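Local atomic coordinates of inactive glucansucrase (Lactobacillus reuteri, PDB entry 5JBD), a protein that belongs to glycoside hydrolase family 70, whose members are built round a (beta/alpha)8 barrel, and holds a bound calcium ion. Residues Glu237-Asn242 against Val282-Asn287; Asp294-Leu299 against Glu746-Asn751; Glu321-Gly326 against Trp386-Asn391. All coordinates share one frame; numbering follows the deposited sequence.

The three contacts lie in and beside the barrel and differ in chemistry. Contact 1, partly buried, joins two loops through calcium bonds, with one small apolar patch beside them. Contact 2 is buried and purely apolar between a helix and a strand with the loop after it, yet its last residue, Asn751, binds the same calcium and shares its water. Contact 3, also buried, relies on aromatic side chains and one hydrogen bond. Contacts 1 and 2 meet where Asp283 N bonds Ile748 O; contacts 1 and 3 where Glu321 accepts a bond from Ala284 N. Contacts 2 and 3 do not touch, their nearest atoms being about 7 Å apart, but both reach the parallel sheet.

Contact 1: Glu237-Asn242 against Val282-Asn287; sequences ELLVGN and VDAADN. With CA (calcium ion), chain C.
Glu237 and Asn287 meet through a shared calcium ion. From CB the Glu237 chain sets out with CG anti to the backbone N (chi1 -176°) and then bends at chi2 (61°), which folds the carboxylate back to the metal that the Glu237 carbonyl also holds. CG lies 3.7 Å from the calcium, CD closer, and OE2 binds the calcium at 2.3 Å. The other oxygen, OE1, is hydrogen-bonded to Asn220 N, so both ends of the carboxylate are fixed. Glu237 O binds the calcium at 2.3 Å and Asn287 O at 2.4 Å; Asp243 OD1, Asn751 OD1 and a water are among the other atoms of a seven-atom shell. Beside the site, the Leu239 and Asn287 side chains cross at about a right angle, Leu239 CD1 lying 3.4 Å from Asn287 OD1 and Leu239 CD2 3.8 Å from Asn287 ND2, which is hydrogen-bonded to Pro236. CD1 of Leu239 also reaches Ala284 CB at 3.9 Å. Asn287 closes a type I turn, its N bonded to Ala284 O. Loop 237-242 leads into strand 242-244 of the antiparallel sheet, whereas 282-287 leaves barrel strand 279-282 for helix 291-304, placing the calcium between sheet and barrel.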
loop_
_atom_site.group_PDB
_atom_site.type_symbol
_atom_site.label_atom_id
_atom_site.label_comp_id
_atom_site.label_asym_id
_atom_site.label_seq_id
_atom_site.Cartn_x
_atom_site.Cartn_y
_atom_site.Cartn_z
ATOM N N GLU A 237 4.759 13.094 -3.410
ATOM C CA GLU A 237 3.365 12.917 -3.813
ATOM C C GLU A 237 3.111 11.514 -4.372
ATOM O O GLU A 237 2.036 10.937 -4.133
ATOM C CB GLU A 237 2.978 13.949 -4.877
ATOM C CG GLU A 237 1.496 13.915 -5.298
ATOM C CD GLU A 237 0.569 14.190 -4.140
ATOM O OE1 GLU A 237 0.717 15.285 -3.552
ATOM O OE2 GLU A 237 -0.254 13.309 -3.780
ATOM N N LEU A 238 4.082 10.980 -5.113
ATOM C CA LEU A 238 3.869 9.760 -5.918
ATOM C C LEU A 238 4.530 8.516 -5.326
ATOM O O LEU A 238 5.699 8.559 -4.906
ATOM C CB LEU A 238 4.385 9.992 -7.339
ATOM C CG LEU A 238 3.831 11.228 -8.062
ATOM C CD1 LEU A 238 4.461 11.395 -9.438
ATOM C CD2 LEU A 238 2.316 11.179 -8.189
ATOM N N LEU A 239 3.766 7.423 -5.284
ATOM C CA LEU A 239 4.250 6.094 -4.894
ATOM C C LEU A 239 4.137 5.114 -6.065
ATOM O O LEU A 239 5.151 4.744 -6.673
ATOM C CB LEU A 239 3.455 5.560 -3.693
ATOM C CG LEU A 239 3.578 6.343 -2.385
ATOM C CD1 LEU A 239 2.645 5.750 -1.334
ATOM C CD2 LEU A 239 5.030 6.363 -1.899
ATOM N N VAL A 240 2.904 4.733 -6.396
ATOM C CA VAL A 240 2.629 3.739 -7.453
ATOM C C VAL A 240 1.159 3.827 -7.841
ATOM O O VAL A 240 0.319 4.229 -7.025
ATOM C CB VAL A 240 2.999 2.305 -6.989
ATOM C CG1 VAL A 240 2.029 1.787 -5.928
ATOM C CG2 VAL A 240 3.070 1.339 -8.171
ATOM N N GLY A 241 0.849 3.456 -9.082
ATOM C CA GLY A 241 -0.533 3.432 -9.579
ATOM C C GLY A 241 -1.006 4.771 -10.092
ATOM O O GLY A 241 -0.194 5.642 -10.370
ATOM N N ASN A 242 -2.324 4.929 -10.201
ATOM C CA ASN A 242 -2.916 6.196 -10.577
ATOM C C ASN A 242 -3.049 7.041 -9.327
ATOM O O ASN A 242 -3.887 6.756 -8.472
ATOM C CB ASN A 242 -4.293 6.006 -11.220
ATOM C CG ASN A 242 -4.214 5.328 -12.578
ATOM O OD1 ASN A 242 -3.909 4.140 -12.672
ATOM N ND2 ASN A 242 -4.505 6.079 -13.638
ATOM N N VAL A 282 -4.865 5.024 8.326
ATOM C CA VAL A 282 -4.770 5.870 7.139
ATOM C C VAL A 282 -3.519 5.536 6.319
ATOM O O VAL A 282 -2.387 5.870 6.709
ATOM C CB VAL A 282 -4.821 7.364 7.501
ATOM C CG1 VAL A 282 -4.812 8.214 6.238
ATOM C CG2 VAL A 282 -6.063 7.661 8.340
ATOM N N ASP A 283 -3.732 4.852 5.193
ATOM C CA ASP A 283 -2.637 4.428 4.321
ATOM C C ASP A 283 -1.972 5.614 3.642
ATOM O O ASP A 283 -2.657 6.550 3.192
ATOM C CB ASP A 283 -3.173 3.491 3.236
ATOM C CG ASP A 283 -2.071 2.923 2.349
ATOM O OD1 ASP A 283 -1.184 2.204 2.869
ATOM O OD2 ASP A 283 -2.111 3.202 1.140
ATOM N N ALA A 284 -0.643 5.598 3.581
ATOM C CA ALA A 284 0.128 6.604 2.816
ATOM C C ALA A 284 -0.161 8.045 3.244
ATOM O O ALA A 284 -0.256 8.971 2.421
ATOM C CB ALA A 284 -0.125 6.414 1.311
ATOM N N ALA A 285 -0.316 8.242 4.549
ATOM C CA ALA A 285 -0.657 9.572 5.088
ATOM C C ALA A 285 0.411 10.628 4.821
ATOM O O ALA A 285 0.087 11.814 4.872
ATOM C CB ALA A 285 -0.945 9.498 6.572
ATOM N N ASP A 286 1.641 10.212 4.492
ATOM C CA ASP A 286 2.695 11.147 4.095
ATOM C C ASP A 286 2.711 11.488 2.604
ATOM O O ASP A 286 3.541 12.286 2.176
ATOM C CB ASP A 286 4.117 10.634 4.463
ATOM C CG ASP A 286 4.283 10.258 5.958
ATOM O OD1 ASP A 286 3.462 10.675 6.795
ATOM O OD2 ASP A 286 5.278 9.550 6.267
ATOM N N ASN A 287 1.835 10.873 1.805
ATOM C CA ASN A 287 1.923 10.984 0.347
ATOM C C ASN A 287 0.645 11.537 -0.295
ATOM O O ASN A 287 0.457 11.410 -1.496
ATOM C CB ASN A 287 2.255 9.611 -0.229
ATOM C CG ASN A 287 3.396 8.934 0.508
ATOM O OD1 ASN A 287 3.164 7.974 1.225
ATOM N ND2 ASN A 287 4.622 9.448 0.361
HETATM CA CA CA C . -0.250 11.000 -3.753
HETATM O O HOH W 1 -2.659 10.929 -3.773
#

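Contact 2: Asp294-Leu299 against Glu746-Asn751. With CA (calcium ion), chain C.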
loop_
_atom_site.group_PDB
_atom_site.type_symbol
_atom_site.label_atom_id
_atom_site.label_comp_id
_atom_site.label_asym_id
_atom_site.label_seq_id
_atom_site.Cartn_x
_atom_site.Cartn_y
_atom_site.Cartn_z
ATOM N N ASP A 294 -6.951 16.709 7.981
ATOM C CA ASP A 294 -7.784 17.706 8.671
ATOM C C ASP A 294 -9.270 17.379 8.516
ATOM O O ASP A 294 -10.030 17.394 9.475
ATOM C CB ASP A 294 -7.543 19.114 8.108
ATOM C CG ASP A 294 -6.193 19.699 8.490
ATOM O OD1 ASP A 294 -5.593 19.297 9.512
ATOM O OD2 ASP A 294 -5.730 20.606 7.773
ATOM N N GLN A 295 -9.663 17.083 7.279
ATOM C CA GLN A 295 -11.082 16.871 6.924
ATOM C C GLN A 295 -11.646 15.599 7.528
ATOM O O GLN A 295 -12.780 15.597 8.014
ATOM C CB GLN A 295 -11.236 16.900 5.400
ATOM C CG GLN A 295 -11.017 18.319 4.880
ATOM C CD GLN A 295 -10.578 18.421 3.436
ATOM O OE1 GLN A 295 -10.262 17.421 2.774
ATOM N NE2 GLN A 295 -10.512 19.661 2.951
ATOM N N MET A 296 -10.841 14.541 7.543
ATOM C CA MET A 296 -11.224 13.304 8.228
ATOM C C MET A 296 -11.484 13.569 9.712
ATOM O O MET A 296 -12.494 13.134 10.248
ATOM C CB MET A 296 -10.145 12.235 8.069
ATOM C CG MET A 296 -10.450 10.917 8.770
ATOM S SD MET A 296 -9.121 9.719 8.700
ATOM C CE MET A 296 -9.399 9.071 7.051
ATOM N N GLY A 297 -10.559 14.260 10.374
ATOM C CA GLY A 297 -10.742 14.620 11.779
ATOM C C GLY A 297 -11.982 15.469 12.010
ATOM O O GLY A 297 -12.727 15.249 12.970
ATOM N N GLN A 298 -12.226 16.416 11.109
ATOM C CA GLN A 298 -13.415 17.285 11.211
ATOM C C GLN A 298 -14.711 16.478 11.134
ATOM O O GLN A 298 -15.622 16.698 11.939
ATOM C CB GLN A 298 -13.389 18.356 10.131
ATOM C CG GLN A 298 -14.456 19.427 10.303
ATOM C CD GLN A 298 -14.513 20.395 9.139
ATOM O OE1 GLN A 298 -13.628 20.402 8.271
ATOM N NE2 GLN A 298 -15.566 21.228 9.113
ATOM N N LEU A 299 -14.780 15.547 10.183
ATOM C CA LEU A 299 -15.951 14.667 10.026
ATOM C C LEU A 299 -16.206 13.857 11.274
ATOM O O LEU A 299 -17.323 13.806 11.780
ATOM C CB LEU A 299 -15.781 13.701 8.839
ATOM C CG LEU A 299 -16.891 12.656 8.600
ATOM C CD1 LEU A 299 -18.208 13.337 8.251
ATOM C CD2 LEU A 299 -16.518 11.665 7.510
ATOM N N GLU A 746 -10.747 0.354 9.590
ATOM C CA GLU A 746 -10.510 -0.035 8.193
ATOM C C GLU A 746 -9.324 0.741 7.675
ATOM O O GLU A 746 -9.152 1.921 7.976
ATOM C CB GLU A 746 -11.745 0.237 7.303
ATOM C CG GLU A 746 -11.540 0.103 5.791
ATOM C CD GLU A 746 -11.157 -1.296 5.294
ATOM O OE1 GLU A 746 -10.547 -2.104 6.052
ATOM O OE2 GLU A 746 -11.440 -1.571 4.098
ATOM N N ASP A 747 -8.501 0.040 6.914
ATOM C CA ASP A 747 -7.402 0.610 6.164
ATOM C C ASP A 747 -8.002 1.401 5.011
ATOM O O ASP A 747 -8.511 0.810 4.060
ATOM C CB ASP A 747 -6.523 -0.537 5.630
ATOM C CG ASP A 747 -5.082 -0.145 5.419
ATOM O OD1 ASP A 747 -4.837 0.994 4.982
ATOM O OD2 ASP A 747 -4.188 -1.002 5.694
ATOM N N ILE A 748 -7.954 2.726 5.101
ATOM C CA ILE A 748 -8.538 3.612 4.076
ATOM C C ILE A 748 -7.398 4.100 3.193
ATOM O O ILE A 748 -6.346 4.486 3.703
ATOM C CB ILE A 748 -9.401 4.766 4.668
ATOM C CG1 ILE A 748 -10.129 5.526 3.541
ATOM C CG2 ILE A 748 -8.584 5.729 5.543
ATOM C CD1 ILE A 748 -11.129 6.540 4.037
ATOM N N VAL A 749 -7.624 4.073 1.874
ATOM C CA VAL A 749 -6.547 4.186 0.887
ATOM C C VAL A 749 -6.857 5.294 -0.115
ATOM O O VAL A 749 -7.406 5.030 -1.188
ATOM C CB VAL A 749 -6.343 2.854 0.139
ATOM C CG1 VAL A 749 -5.148 2.929 -0.818
ATOM C CG2 VAL A 749 -6.155 1.722 1.142
ATOM N N MET A 750 -6.496 6.532 0.247
ATOM C CA MET A 750 -6.756 7.713 -0.597
ATOM C C MET A 750 -5.670 8.014 -1.625
ATOM O O MET A 750 -5.888 8.856 -2.496
ATOM C CB MET A 750 -7.005 8.963 0.263
ATOM C CG MET A 750 -8.331 8.940 1.015
ATOM S SD MET A 750 -8.613 10.341 2.135
ATOM C CE MET A 750 -7.735 9.764 3.605
ATOM N N ASN A 751 -4.519 7.344 -1.567
ATOM C CA ASN A 751 -3.404 7.781 -2.396
ATOM C C ASN A 751 -3.564 7.410 -3.862
ATOM O O ASN A 751 -3.288 8.247 -4.721
ATOM C CB ASN A 751 -2.067 7.257 -1.920
ATOM C CG ASN A 751 -0.918 7.750 -2.791
ATOM O OD1 ASN A 751 -0.602 8.954 -2.829
ATOM N ND2 ASN A 751 -0.303 6.827 -3.520
HETATM CA CA CA C . -0.250 11.000 -3.753
HETATM O O HOH W 1 -2.659 10.929 -3.773
#
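Met296 and Ile748 point their side chains at each other, tip to tip, with the Met296 CE methyl 3.8 Å from CG2 of Ile748. Met296 is extended as far as its sulfur, CG standing anti to the backbone N (chi1 179°), and turns only at chi3 (-81°), so the terminal methyl swings aside at the end of a straight arm. On the Ile748 side it is the CG2 branch that makes the touch, while CG1 lies anti to the backbone N. Met750 comes in at a slant: its chain also bends at chi3 (-84°), and its CE meets the CE of Met296 at 3.9 Å. One methyl of the helix therefore touches two residues of the other segment, without a polar bond between the segments. Met296 on Ile748 is helix-on-sheet packing of a (beta/alpha)8 barrel, to which Met750 adds from the loop that follows the strand. Helix 291-304 follows strand 279-282, and strand 743-748 is the parallel neighbour of that strand; Met296 also touches Phe280 and Val282, and Glu259 of helix 249-263 lies against both Met296 and Ile748. Along the strand the side chains alternate, and Asp747 leaves on the face opposite to Ile748, where its OD1 forms a salt bridge with Arg281 and its OD2 a hydrogen bond with Tyr707. Beyond the strand the chain runs on to the calcium site. Asn751 OD1 binds the calcium at 2.3 Å, and the carbonyl O of Asn751 accepts a hydrogen bond of 2.9 Å from the water that is itself a calcium ligand. Glu237, Asp243 and Asn287 supply the other protein ligands.

Contact 3: Glu321-Gly326 against Trp386-Asn391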
loop_
_atom_site.group_PDB
_atom_site.type_symbol
_atom_site.label_atom_id
_atom_site.label_comp_id
_atom_site.label_asym_id
_atom_site.label_seq_id
_atom_site.Cartn_x
_atom_site.Cartn_y
_atom_site.Cartn_z
ATOM N N GLU A 321 -0.399 5.897 8.846
ATOM C CA GLU A 321 0.814 5.198 8.444
ATOM C C GLU A 321 1.789 6.187 7.857
ATOM O O GLU A 321 1.465 6.888 6.916
ATOM C CB GLU A 321 0.541 4.134 7.393
ATOM C CG GLU A 321 1.797 3.363 6.957
ATOM C CD GLU A 321 1.965 3.205 5.461
ATOM O OE1 GLU A 321 1.175 3.761 4.666
ATOM O OE2 GLU A 321 2.897 2.500 5.063
ATOM N N GLY A 322 3.003 6.208 8.395
ATOM C CA GLY A 322 4.070 7.008 7.801
ATOM C C GLY A 322 5.430 6.769 8.420
ATOM O O GLY A 322 5.523 6.355 9.565
ATOM N N TYR A 323 6.472 7.040 7.636
ATOM C CA TYR A 323 7.866 6.804 7.994
ATOM C C TYR A 323 8.663 8.133 8.098
ATOM O O TYR A 323 9.893 8.116 8.201
ATOM C CB TYR A 323 8.501 5.835 6.976
ATOM C CG TYR A 323 7.927 4.423 7.066
ATOM C CD1 TYR A 323 6.791 4.060 6.344
ATOM C CD2 TYR A 323 8.508 3.454 7.887
ATOM C CE1 TYR A 323 6.260 2.768 6.430
ATOM C CE2 TYR A 323 7.981 2.163 7.980
ATOM C CZ TYR A 323 6.849 1.831 7.257
ATOM O OH TYR A 323 6.313 0.555 7.356
ATOM N N HIS A 324 7.953 9.267 8.112
ATOM C CA HIS A 324 8.551 10.598 8.275
ATOM C C HIS A 324 8.247 11.163 9.663
ATOM O O HIS A 324 7.090 11.454 9.982
ATOM C CB HIS A 324 7.996 11.559 7.238
ATOM C CG HIS A 324 8.441 11.261 5.844
ATOM N ND1 HIS A 324 7.829 10.307 5.061
ATOM C CD2 HIS A 324 9.441 11.784 5.095
ATOM C CE1 HIS A 324 8.436 10.253 3.891
ATOM N NE2 HIS A 324 9.413 11.140 3.883
ATOM N N SER A 325 9.292 11.326 10.468
ATOM C CA SER A 325 9.166 11.831 11.825
ATOM C C SER A 325 8.587 13.232 11.933
ATOM O O SER A 325 8.029 13.576 12.984
ATOM C CB SER A 325 10.504 11.746 12.577
ATOM O OG SER A 325 11.505 12.546 11.977
ATOM N N GLY A 326 8.697 14.035 10.872
ATOM C CA GLY A 326 8.030 15.346 10.823
ATOM C C GLY A 326 6.516 15.352 11.004
ATOM O O GLY A 326 5.940 16.377 11.390
ATOM N N TRP A 386 1.434 5.277 17.655
ATOM C CA TRP A 386 1.359 3.819 17.555
ATOM C C TRP A 386 2.721 3.273 17.098
ATOM O O TRP A 386 3.469 3.953 16.393
ATOM C CB TRP A 386 0.201 3.327 16.652
ATOM C CG TRP A 386 0.185 3.728 15.210
ATOM C CD1 TRP A 386 0.182 5.003 14.692
ATOM C CD2 TRP A 386 0.065 2.847 14.084
ATOM N NE1 TRP A 386 0.107 4.959 13.317
ATOM C CE2 TRP A 386 0.017 3.653 12.919
ATOM C CE3 TRP A 386 -0.008 1.454 13.946
ATOM C CZ2 TRP A 386 -0.087 3.109 11.632
ATOM C CZ3 TRP A 386 -0.122 0.915 12.665
ATOM C CH2 TRP A 386 -0.149 1.746 11.525
ATOM N N SER A 387 3.076 2.097 17.603
ATOM C CA SER A 387 4.407 1.538 17.373
ATOM C C SER A 387 4.257 0.068 17.044
ATOM O O SER A 387 3.226 -0.540 17.342
ATOM C CB SER A 387 5.313 1.740 18.610
ATOM O OG SER A 387 4.707 1.211 19.786
ATOM N N PHE A 388 5.301 -0.514 16.478
ATOM C CA PHE A 388 5.246 -1.901 16.043
ATOM C C PHE A 388 6.623 -2.550 15.997
ATOM O O PHE A 388 7.642 -1.869 15.829
ATOM C CB PHE A 388 4.597 -1.962 14.640
ATOM C CG PHE A 388 5.358 -1.184 13.610
ATOM C CD1 PHE A 388 5.216 0.200 13.530
ATOM C CD2 PHE A 388 6.278 -1.809 12.790
ATOM C CE1 PHE A 388 5.941 0.940 12.611
ATOM C CE2 PHE A 388 7.020 -1.077 11.873
ATOM C CZ PHE A 388 6.839 0.290 11.775
ATOM N N VAL A 389 6.616 -3.885 16.103
ATOM C CA VAL A 389 7.768 -4.761 15.831
ATOM C C VAL A 389 7.784 -5.186 14.355
ATOM O O VAL A 389 8.854 -5.281 13.737
ATOM C CB VAL A 389 7.725 -6.015 16.741
ATOM C CG1 VAL A 389 8.760 -7.067 16.329
ATOM C CG2 VAL A 389 7.942 -5.614 18.210
ATOM N N THR A 390 6.600 -5.480 13.805
ATOM C CA THR A 390 6.480 -5.855 12.390
ATOM C C THR A 390 5.194 -5.286 11.798
ATOM O O THR A 390 4.211 -5.111 12.509
ATOM C CB THR A 390 6.460 -7.401 12.209
ATOM O OG1 THR A 390 7.344 -8.040 13.146
ATOM C CG2 THR A 390 6.866 -7.789 10.780
ATOM N N ASN A 391 5.211 -4.994 10.504
ATOM C CA ASN A 391 3.978 -4.832 9.740
ATOM C C ASN A 391 4.107 -5.534 8.381
ATOM O O ASN A 391 5.167 -6.092 8.043
ATOM C CB ASN A 391 3.578 -3.351 9.618
ATOM C CG ASN A 391 4.581 -2.521 8.838
ATOM O OD1 ASN A 391 5.116 -2.956 7.815
ATOM N ND2 ASN A 391 4.832 -1.300 9.321
#
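Glu321 and Trp386 mark the nearest approach of the two backbones, with CA atoms 9.2 Å apart, so the Trp386 indole and the Tyr323 and Asn391 side chains bridge the gap. Segment 321-326 is an irregular loop leaving strand 319-320, whereas 386-391 begins on strand 385-388 and finishes at the N-cap of helix 392-406. The Trp386 ring presents its six-membered edge to the loop: CZ2 lies 3.9 Å from Glu321 CA, and Glu321 N sits in the plane of the ring. NE1 of Trp386 is hydrogen-bonded to Asn320 O, which fixes the indole on the same stretch of chain. In the (beta/alpha)8 barrel, 386-391 starts on a strand of the parallel sheet and 321-326 follows another, 319-320; strand 385-388 pairs with 340-341, and Met341 is touched by Tyr323, Trp386 and Phe388 alike. Further along, Tyr323 and Asn391 reach out from opposite directions. Asn391 ND2 donates to Tyr323 OH over 3.1 Å, a fairly straight bond at 160°, and the hydroxyl lies close to the amide plane. The phenol ring and the amide stand 83° apart, so the amide meets the hydroxyl without stacking on the ring. A chi1 of 64° sets the Asn391 amide between its own backbone N and carbonyl carbon; from there OD1 caps Gln394 N at the helix start, while Gln394 NE2 gives Tyr323 OH a second hydrogen-bond partner. ND2 of Asn391 also lies 3.3 Å above one face of the Phe388 ring, offset toward the rim. The Phe388 ring, stacked with Phe346, brings its CZ obliquely to Tyr323 CE2 at 4.4 Å.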